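PDB 3ZXK: HIAXHD3 from Humicola insolens, which probably hydrolyses alpha-L-arabinofuranosyl side chains of arabinoxylan as a family 43 glycoside hydrolase, an exo-acting enzyme engineered for added endo-xylanase activity. Local coordinates for residues His17-Val22 with Ser32-Ala37; Lys81-Ser86 with Phe97-Cys102; Arg106-Thr111 with Thr134-Asn139. All blocks are in the same frame, centred on the assembly; numbering follows the deposited sequence. Where two conformers were deposited one is given.

Contact 1. Residues His17-Val22 with Ser32-Ala37; sequences HPALEV and SSSTFA
H17 and S33 meet at the ring edge: ND1 lies 2.8 Å from S33 OG in a straight hydrogen bond (178°) whose donor could be either partner. The serine hydroxyl gets there because chi1 of 68° tucks OG between its own backbone N and carbonyl carbon, while H17 swings its ring beside its own N. The bond fixes the turn of the imidazole, and the S33 CB sits close to the ring plane.

S34 N donates to P18 O at 3.0 Å, and S34 O lies 3.4 Å from P18 CG. With OG anti to its carbonyl carbon (chi1 -57°), S34 in one of two conformers sets the hydroxyl 3.2 Å from A19 CB; there OG bonds to W84 O and accepts a hydrogen bond from a water that also donates to A19 O.

E21 and S32 form an antiparallel hydrogen-bonded pair, E21 N to S32 O at 3.0 Å and S32 N to E21 O at 2.9 Å. The E21 carboxylate turns off to T87 and R89. The pairing belongs to the hairpin of strands 21-25 and 28-32, in the first blade of the five-bladed propeller characteristic of family 43, with the P18 side chain about 7 Å from the bound arabinofuranose.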
loop_
_atom_site.group_PDB
_atom_site.type_symbol
_atom_site.label_atom_id
_atom_site.label_comp_id
_atom_site.label_asym_id
_atom_site.label_seq_id
_atom_site.Cartn_x
_atom_site.Cartn_y
_atom_site.Cartn_z
ATOM N N HIS A 17 -2.839 -0.337 3.467
ATOM C CA HIS A 17 -1.389 -0.614 3.744
ATOM C C HIS A 17 -1.279 -2.029 4.268
ATOM O O HIS A 17 -1.013 -2.261 5.452
ATOM C CB HIS A 17 -0.753 0.464 4.656
ATOM C CG HIS A 17 -0.290 1.700 3.907
ATOM N ND1 HIS A 17 0.792 1.696 3.086
ATOM C CD2 HIS A 17 -0.821 2.976 3.839
ATOM C CE1 HIS A 17 0.950 2.924 2.544
ATOM N NE2 HIS A 17 -0.034 3.706 3.008
ATOM N N PRO A 18 -1.510 -3.014 3.392
ATOM C CA PRO A 18 -1.616 -4.409 3.828
ATOM C C PRO A 18 -0.301 -5.088 4.147
ATOM O O PRO A 18 0.776 -4.569 3.804
ATOM C CB PRO A 18 -2.190 -5.111 2.593
ATOM C CG PRO A 18 -1.646 -4.316 1.457
ATOM C CD PRO A 18 -1.750 -2.891 1.944
ATOM N N ALA A 19 -0.399 -6.256 4.794
ATOM C CA ALA A 19 0.762 -7.115 5.092
ATOM C C ALA A 19 1.863 -6.409 5.874
ATOM O O ALA A 19 3.054 -6.607 5.635
ATOM C CB ALA A 19 1.316 -7.766 3.827
ATOM N N LEU A 20 1.453 -5.615 6.850
ATOM C CA LEU A 20 2.365 -4.723 7.540
ATOM C C LEU A 20 3.432 -5.462 8.338
ATOM O O LEU A 20 3.177 -6.548 8.874
ATOM C CB LEU A 20 1.574 -3.733 8.407
ATOM C CG LEU A 20 0.868 -4.289 9.652
ATOM C CD1 LEU A 20 1.774 -4.170 10.880
ATOM C CD2 LEU A 20 -0.456 -3.567 9.883
ATOM N N GLU A 21 4.616 -4.855 8.366
ATOM C CA GLU A 21 5.697 -5.179 9.312
ATOM C C GLU A 21 5.916 -3.906 10.113
ATOM O O GLU A 21 6.002 -2.852 9.511
ATOM C CB GLU A 21 7.000 -5.517 8.543
ATOM C CG GLU A 21 8.271 -5.633 9.413
ATOM C CD GLU A 21 8.567 -7.048 9.883
ATOM O OE1 GLU A 21 8.651 -7.978 9.047
ATOM O OE2 GLU A 21 8.727 -7.230 11.104
ATOM N N VAL A 22 5.995 -3.987 11.445
ATOM C CA VAL A 22 6.283 -2.802 12.275
ATOM C C VAL A 22 7.474 -3.063 13.185
ATOM O O VAL A 22 7.644 -4.171 13.699
ATOM C CB VAL A 22 5.098 -2.367 13.184
ATOM C CG1 VAL A 22 4.071 -1.499 12.454
ATOM C CG2 VAL A 22 4.462 -3.555 13.918
ATOM N N SER A 32 6.134 -1.146 7.171
ATOM C CA SER A 32 6.348 -1.524 5.780
ATOM C C SER A 32 5.135 -2.287 5.250
ATOM O O SER A 32 4.634 -3.170 5.937
ATOM C CB SER A 32 7.618 -2.373 5.694
ATOM O OG SER A 32 7.833 -2.887 4.390
ATOM N N SER A 33 4.682 -1.972 4.035
ATOM C CA SER A 33 3.473 -2.583 3.454
ATOM C C SER A 33 3.676 -3.140 2.041
ATOM O O SER A 33 4.738 -2.918 1.415
ATOM C CB SER A 33 2.254 -1.639 3.514
ATOM O OG SER A 33 2.429 -0.529 2.652
ATOM N N SER A 34 2.653 -3.855 1.543
ATOM C CA SER A 34 2.728 -4.511 0.236
ATOM C C SER A 34 1.932 -3.799 -0.835
ATOM O O SER A 34 0.853 -3.225 -0.579
ATOM C CB SER A 34 2.196 -5.923 0.369
ATOM O OG SER A 34 2.928 -6.593 1.360
ATOM N N THR A 35 2.475 -3.832 -2.053
ATOM C CA THR A 35 1.946 -3.008 -3.137
ATOM C C THR A 35 1.736 -3.718 -4.471
ATOM O O THR A 35 1.415 -3.069 -5.437
ATOM C CB THR A 35 2.885 -1.820 -3.406
ATOM O OG1 THR A 35 4.241 -2.254 -3.229
ATOM C CG2 THR A 35 2.601 -0.654 -2.408
ATOM N N PHE A 36 1.933 -5.034 -4.537
ATOM C CA PHE A 36 1.593 -5.763 -5.781
ATOM C C PHE A 36 2.373 -5.184 -6.977
ATOM O O PHE A 36 3.608 -5.112 -6.900
ATOM C CB PHE A 36 0.050 -5.888 -5.935
ATOM C CG PHE A 36 -0.559 -6.605 -4.754
ATOM C CD1 PHE A 36 -0.869 -5.925 -3.562
ATOM C CD2 PHE A 36 -0.695 -8.003 -4.787
ATOM C CE1 PHE A 36 -1.350 -6.624 -2.452
ATOM C CE2 PHE A 36 -1.171 -8.702 -3.681
ATOM C CZ PHE A 36 -1.508 -8.004 -2.525
ATOM N N ALA A 37 1.690 -4.768 -8.033
ATOM C CA ALA A 37 2.363 -4.230 -9.218
ATOM C C ALA A 37 2.421 -2.700 -9.239
ATOM O O ALA A 37 2.794 -2.104 -10.247
ATOM C CB ALA A 37 1.724 -4.776 -10.503
HETATM O O HOH W 1 4.750 -6.649 3.344
#

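Contact 2. Residues Lys81-Ser86 with Phe97-Cys102; sequences KGIWAS and FYWYGC
S86 packs its CB and OG against W99 and the backbone of strand 96-103, and these two residues bury the most surface here. The serine CB is 3.2 Å from Y100 O and 3.6 Å from W99 CZ2. Its OG, beside its backbone N at chi1 -53°, reaches back along the loop to donate to W84 O at 2.8 Å, from above that carbonyl's plane.

W99 holds CG anti to its backbone N (chi1 178°), which carries the indole off the strand toward I83 and S86. I83 CG2 meets the six-membered ring at its edge, 3.8 Å from W99 CZ2, whereas I83 CD1 lies off the ring plane on the side opposite G101 N, 4.0 Å from W99 CH2. G101 N sits 3.6 Å above one face, toward the rim. G101 has no side chain, so S86 OG can come to 3.5 Å from G101 CA.

No direct hydrogen bond joins the segments. One water accepts from W84 N and donates to S86 OG and C102 O, and a second links A85 O to C102 N; C102 is tied to C140 by a disulfide. I83 and S86 CB thus pack on the indole, while the loop backbone and S86 OG reach C102 through two waters. W84 O is bonded by S86 OG and by S34 OG, consistent with a fixed backbone at the tryptophan that touches two bound xylose units.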
loop_
_atom_site.group_PDB
_atom_site.type_symbol
_atom_site.label_atom_id
_atom_site.label_comp_id
_atom_site.label_asym_id
_atom_site.label_seq_id
_atom_site.Cartn_x
_atom_site.Cartn_y
_atom_site.Cartn_z
ATOM N N LYS A 81 0.366 -9.564 -9.057
ATOM C CA LYS A 81 1.613 -10.257 -8.764
ATOM C C LYS A 81 2.478 -9.324 -7.924
ATOM O O LYS A 81 1.984 -8.741 -6.966
ATOM C CB LYS A 81 2.277 -10.780 -10.046
ATOM C CG LYS A 81 1.400 -11.816 -10.778
ATOM C CD LYS A 81 2.105 -12.341 -12.008
ATOM C CE LYS A 81 1.295 -13.414 -12.701
ATOM N NZ LYS A 81 1.850 -13.723 -14.052
ATOM N N GLY A 82 3.757 -9.202 -8.251
ATOM C CA GLY A 82 4.621 -8.263 -7.552
ATOM C C GLY A 82 4.728 -8.508 -6.056
ATOM O O GLY A 82 4.855 -9.644 -5.622
ATOM N N ILE A 83 4.712 -7.424 -5.291
ATOM C CA ILE A 83 5.044 -7.485 -3.882
ATOM C C ILE A 83 3.851 -7.912 -3.040
ATOM O O ILE A 83 2.863 -7.186 -2.906
ATOM C CB ILE A 83 5.591 -6.132 -3.383
ATOM C CG1 ILE A 83 6.891 -5.811 -4.135
ATOM C CG2 ILE A 83 5.768 -6.132 -1.857
ATOM C CD1 ILE A 83 7.441 -4.403 -3.860
ATOM N N TRP A 84 3.953 -9.141 -2.541
ATOM C CA TRP A 84 3.019 -9.687 -1.559
ATOM C C TRP A 84 3.609 -9.452 -0.170
ATOM O O TRP A 84 4.423 -8.526 0.019
ATOM C CB TRP A 84 2.744 -11.146 -1.868
ATOM C CG TRP A 84 1.812 -11.350 -3.036
ATOM C CD1 TRP A 84 1.756 -10.632 -4.228
ATOM C CD2 TRP A 84 0.788 -12.384 -3.158
ATOM N NE1 TRP A 84 0.807 -11.152 -5.077
ATOM C CE2 TRP A 84 0.161 -12.193 -4.479
ATOM C CE3 TRP A 84 0.315 -13.385 -2.316
ATOM C CZ2 TRP A 84 -0.876 -12.998 -4.922
ATOM C CZ3 TRP A 84 -0.731 -14.195 -2.766
ATOM C CH2 TRP A 84 -1.315 -14.010 -4.042
ATOM N N ALA A 85 3.206 -10.225 0.835
ATOM C CA ALA A 85 3.744 -9.981 2.174
ATOM C C ALA A 85 5.258 -10.131 2.180
ATOM O O ALA A 85 5.786 -11.178 1.743
ATOM C CB ALA A 85 3.110 -10.908 3.201
ATOM N N SER A 86 5.921 -9.080 2.651
ATOM C CA SER A 86 7.384 -8.992 2.651
ATOM C C SER A 86 7.898 -8.538 4.010
ATOM O O SER A 86 7.179 -8.650 5.010
ATOM C CB SER A 86 7.806 -8.083 1.499
ATOM O OG SER A 86 7.217 -8.557 0.292
ATOM N N PHE A 97 18.992 -0.390 6.373
ATOM C CA PHE A 97 17.681 -1.065 6.303
ATOM C C PHE A 97 17.693 -2.186 5.262
ATOM O O PHE A 97 18.233 -2.006 4.158
ATOM C CB PHE A 97 16.591 -0.066 5.918
ATOM C CG PHE A 97 16.236 0.933 7.000
ATOM C CD1 PHE A 97 16.954 2.130 7.117
ATOM C CD2 PHE A 97 15.145 0.722 7.851
ATOM C CE1 PHE A 97 16.613 3.068 8.095
ATOM C CE2 PHE A 97 14.810 1.663 8.840
ATOM C CZ PHE A 97 15.540 2.833 8.952
ATOM N N TYR A 98 17.129 -3.335 5.631
ATOM C CA TYR A 98 17.035 -4.486 4.741
ATOM C C TYR A 98 15.569 -4.834 4.463
ATOM O O TYR A 98 14.820 -5.210 5.385
ATOM C CB TYR A 98 17.686 -5.734 5.334
ATOM C CG TYR A 98 19.193 -5.703 5.484
ATOM C CD1 TYR A 98 19.820 -4.813 6.372
ATOM C CD2 TYR A 98 20.000 -6.580 4.763
ATOM C CE1 TYR A 98 21.205 -4.782 6.517
ATOM C CE2 TYR A 98 21.390 -6.566 4.922
ATOM C CZ TYR A 98 21.994 -5.649 5.784
ATOM O OH TYR A 98 23.358 -5.664 5.952
ATOM N N TRP A 99 15.207 -4.841 3.191
ATOM C CA TRP A 99 13.870 -5.239 2.742
ATOM C C TRP A 99 14.006 -6.520 1.946
ATOM O O TRP A 99 14.766 -6.562 0.981
ATOM C CB TRP A 99 13.244 -4.127 1.857
ATOM C CG TRP A 99 11.881 -4.533 1.328
ATOM C CD1 TRP A 99 10.669 -4.370 1.970
ATOM C CD2 TRP A 99 11.580 -5.260 0.103
ATOM N NE1 TRP A 99 9.644 -4.922 1.236
ATOM C CE2 TRP A 99 10.133 -5.472 0.092
ATOM C CE3 TRP A 99 12.334 -5.727 -0.963
ATOM C CZ2 TRP A 99 9.488 -6.112 -0.959
ATOM C CZ3 TRP A 99 11.674 -6.392 -2.006
ATOM C CH2 TRP A 99 10.281 -6.574 -2.006
ATOM N N TYR A 100 13.282 -7.563 2.336
ATOM C CA TYR A 100 13.278 -8.771 1.508
ATOM C C TYR A 100 11.839 -9.023 1.078
ATOM O O TYR A 100 10.917 -8.904 1.907
ATOM C CB TYR A 100 13.728 -10.004 2.290
ATOM C CG TYR A 100 15.158 -10.028 2.766
ATOM C CD1 TYR A 100 15.543 -9.373 3.945
ATOM C CD2 TYR A 100 16.139 -10.740 2.042
ATOM C CE1 TYR A 100 16.872 -9.414 4.383
ATOM C CE2 TYR A 100 17.466 -10.782 2.477
ATOM C CZ TYR A 100 17.815 -10.122 3.646
ATOM O OH TYR A 100 19.121 -10.146 4.095
ATOM N N GLY A 101 11.679 -9.478 -0.159
ATOM C CA GLY A 101 10.349 -9.914 -0.615
ATOM C C GLY A 101 10.477 -10.954 -1.712
ATOM O O GLY A 101 11.279 -10.770 -2.635
ATOM N N CYS A 102 9.672 -12.019 -1.640
ATOM C CA CYS A 102 9.630 -13.021 -2.703
ATOM C C CYS A 102 8.634 -12.608 -3.767
ATOM O O CYS A 102 7.474 -12.334 -3.461
ATOM C CB CYS A 102 9.242 -14.405 -2.156
ATOM S SG CYS A 102 9.165 -15.612 -3.516
HETATM O O HOH W 2 6.671 -10.136 -2.066
HETATM O O HOH W 3 8.117 -12.385 0.723
#

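Contact 3. Residues Arg106-Thr111 with Thr134-Asn139; sequences RTYLWT and TATIDN
R106 and D138 form a side-on salt bridge at one end of the antiparallel pair that makes the outer edge of a propeller blade. Both NE, at 2.9 Å, and NH2, at 2.8 Å, donate to the same oxygen, D138 OD1; NH2 meets the syn lone pair of OD1, while NE approaches it nearly along the C-O axis. The guanidinium and carboxylate are nearly coplanar, 24° apart, and a bend at chi3 of R106 (97°) brings the group across.

T107 OG1 donates to N139 O at 2.7 Å and accepts from Y141 N, so the threonine hydroxyl pins the chain just past the strand end. At the other end T111 OG1 and T134 OG1 lie 2.7 Å apart, their side chains crossing at about a right angle, with R96 and Q132 as further partners.

T107 with I137 and L109 with A135 are hydrogen-bonded pairs, and Y108 with T136 is the non-hydrogen-bonded pair between. A classic beta bulge sets T134 and A135 against L109: T134 N reaches L109 O at 2.8 Å, while A135 N bonds to it only weakly.

L109 shares a face with T107, A135 and I137; its CD2 reaches A135 CB at 4.2 Å and, across it, T134 CG2 at 3.9 Å. On the other face T136 lies alongside Y108, its hydroxyl held by H133, and T136 CG2 sits 3.7 Å above the R106 guanidinium plane.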
loop_
_atom_site.group_PDB
_atom_site.type_symbol
_atom_site.label_atom_id
_atom_site.label_comp_id
_atom_site.label_asym_id
_atom_site.label_seq_id
_atom_site.Cartn_x
_atom_site.Cartn_y
_atom_site.Cartn_z
ATOM N N ARG A 106 11.418 -15.975 -6.621
ATOM C CA ARG A 106 12.774 -15.575 -6.157
ATOM C C ARG A 106 12.639 -14.486 -5.106
ATOM O O ARG A 106 11.693 -13.717 -5.146
ATOM C CB ARG A 106 13.641 -15.014 -7.281
ATOM C CG ARG A 106 13.827 -15.938 -8.463
ATOM C CD ARG A 106 14.700 -15.275 -9.516
ATOM N NE ARG A 106 16.097 -15.690 -9.409
ATOM C CZ ARG A 106 17.052 -15.310 -10.260
ATOM N NH1 ARG A 106 16.756 -14.494 -11.265
ATOM N NH2 ARG A 106 18.303 -15.735 -10.110
ATOM N N THR A 107 13.614 -14.382 -4.210
ATOM C CA THR A 107 13.563 -13.416 -3.137
ATOM C C THR A 107 14.563 -12.298 -3.410
ATOM O O THR A 107 15.734 -12.559 -3.695
ATOM C CB THR A 107 13.852 -14.107 -1.793
ATOM O OG1 THR A 107 12.871 -15.120 -1.588
ATOM C CG2 THR A 107 13.758 -13.097 -0.637
ATOM N N TYR A 108 14.088 -11.057 -3.322
ATOM C CA TYR A 108 14.881 -9.876 -3.685
ATOM C C TYR A 108 15.197 -9.098 -2.426
ATOM O O TYR A 108 14.308 -8.945 -1.570
ATOM C CB TYR A 108 14.078 -8.979 -4.640
ATOM C CG TYR A 108 13.830 -9.647 -5.961
ATOM C CD1 TYR A 108 12.748 -10.528 -6.147
ATOM C CD2 TYR A 108 14.684 -9.412 -7.037
ATOM C CE1 TYR A 108 12.540 -11.166 -7.362
ATOM C CE2 TYR A 108 14.468 -10.027 -8.272
ATOM C CZ TYR A 108 13.404 -10.903 -8.423
ATOM O OH TYR A 108 13.211 -11.523 -9.639
ATOM N N LEU A 109 16.456 -8.665 -2.289
ATOM C CA LEU A 109 16.877 -7.818 -1.191
ATOM C C LEU A 109 17.176 -6.426 -1.704
ATOM O O LEU A 109 17.981 -6.262 -2.616
ATOM C CB LEU A 109 18.149 -8.368 -0.536
ATOM C CG LEU A 109 18.829 -7.427 0.441
ATOM C CD1 LEU A 109 17.903 -7.067 1.605
ATOM C CD2 LEU A 109 20.120 -8.084 0.926
ATOM N N TRP A 110 16.504 -5.437 -1.115
ATOM C CA TRP A 110 16.794 -4.035 -1.366
ATOM C C TRP A 110 17.230 -3.404 -0.073
ATOM O O TRP A 110 16.645 -3.701 0.990
ATOM C CB TRP A 110 15.548 -3.323 -1.869
ATOM C CG TRP A 110 15.237 -3.544 -3.325
ATOM C CD1 TRP A 110 14.685 -4.685 -3.934
ATOM C CD2 TRP A 110 15.460 -2.580 -4.401
ATOM N NE1 TRP A 110 14.541 -4.484 -5.282
ATOM C CE2 TRP A 110 15.002 -3.217 -5.628
ATOM C CE3 TRP A 110 15.984 -1.290 -4.460
ATOM C CZ2 TRP A 110 15.068 -2.565 -6.863
ATOM C CZ3 TRP A 110 16.055 -0.641 -5.700
ATOM C CH2 TRP A 110 15.592 -1.260 -6.875
ATOM N N THR A 111 18.299 -2.598 -0.110
ATOM C CA THR A 111 18.781 -1.976 1.131
ATOM C C THR A 111 18.969 -0.479 0.968
ATOM O O THR A 111 19.148 0.014 -0.133
ATOM C CB THR A 111 20.113 -2.573 1.642
ATOM O OG1 THR A 111 21.127 -2.330 0.673
ATOM C CG2 THR A 111 19.996 -4.096 1.894
ATOM N N THR A 134 20.318 -5.296 -3.803
ATOM C CA THR A 134 21.547 -5.742 -3.163
ATOM C C THR A 134 21.793 -7.244 -3.395
ATOM O O THR A 134 22.940 -7.692 -3.512
ATOM C CB THR A 134 21.513 -5.359 -1.651
ATOM O OG1 THR A 134 21.415 -3.930 -1.514
ATOM C CG2 THR A 134 22.729 -5.885 -0.886
ATOM N N ALA A 135 20.728 -8.026 -3.465
ATOM C CA ALA A 135 20.896 -9.458 -3.729
ATOM C C ALA A 135 19.613 -10.074 -4.223
ATOM O O ALA A 135 18.528 -9.466 -4.113
ATOM C CB ALA A 135 21.416 -10.191 -2.484
ATOM N N THR A 136 19.748 -11.263 -4.811
ATOM C CA THR A 136 18.607 -12.081 -5.152
ATOM C C THR A 136 18.967 -13.469 -4.601
ATOM O O THR A 136 20.087 -13.955 -4.799
ATOM C CB THR A 136 18.349 -12.138 -6.689
ATOM O OG1 THR A 136 18.147 -10.815 -7.206
ATOM C CG2 THR A 136 17.124 -13.005 -7.019
ATOM N N ILE A 137 18.029 -14.080 -3.887
ATOM C CA ILE A 137 18.179 -15.423 -3.341
ATOM C C ILE A 137 17.243 -16.359 -4.128
ATOM O O ILE A 137 16.069 -16.044 -4.309
ATOM C CB ILE A 137 17.840 -15.407 -1.827
ATOM C CG1 ILE A 137 18.965 -14.723 -1.023
ATOM C CG2 ILE A 137 17.612 -16.815 -1.303
ATOM C CD1 ILE A 137 18.585 -14.348 0.404
ATOM N N ASP A 138 17.750 -17.516 -4.568
ATOM C CA ASP A 138 16.992 -18.454 -5.415
ATOM C C ASP A 138 16.198 -19.460 -4.566
ATOM O O ASP A 138 16.270 -20.686 -4.771
ATOM C CB ASP A 138 17.937 -19.227 -6.365
ATOM C CG ASP A 138 18.481 -18.369 -7.515
ATOM O OD1 ASP A 138 17.853 -17.348 -7.881
ATOM O OD2 ASP A 138 19.548 -18.746 -8.080
ATOM N N ASN A 139 15.495 -18.945 -3.569
ATOM C CA ASN A 139 14.500 -19.706 -2.831
ATOM C C ASN A 139 13.361 -18.725 -2.652
ATOM O O ASN A 139 13.604 -17.520 -2.594
ATOM C CB ASN A 139 15.052 -20.143 -1.476
ATOM C CG ASN A 139 14.190 -21.205 -0.801
ATOM O OD1 ASN A 139 13.211 -21.717 -1.372
ATOM N ND2 ASN A 139 14.561 -21.558 0.420
#

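In the fold
From the N terminus the three contacts come in series, none nesting in or crossing another. Contact 1 closes the short hairpin of strands 21-25 and 28-32 in the first blade. Contact 2 then folds the loop before strand 87-91 back onto strand 96-103, and contact 3 brings the chain home after the long connection between strands 106-113 and 132-137, completing the second blade at its outermost strand. Contacts 1 and 2 touch where the loop of 32-37 meets that of 81-86, F36 N bonding to I83 O, and so join neighbouring blades near the sugar site. Contacts 2 and 3 share a sheet, while contacts 1 and 3 stay about 9 Å apart at their nearest atoms.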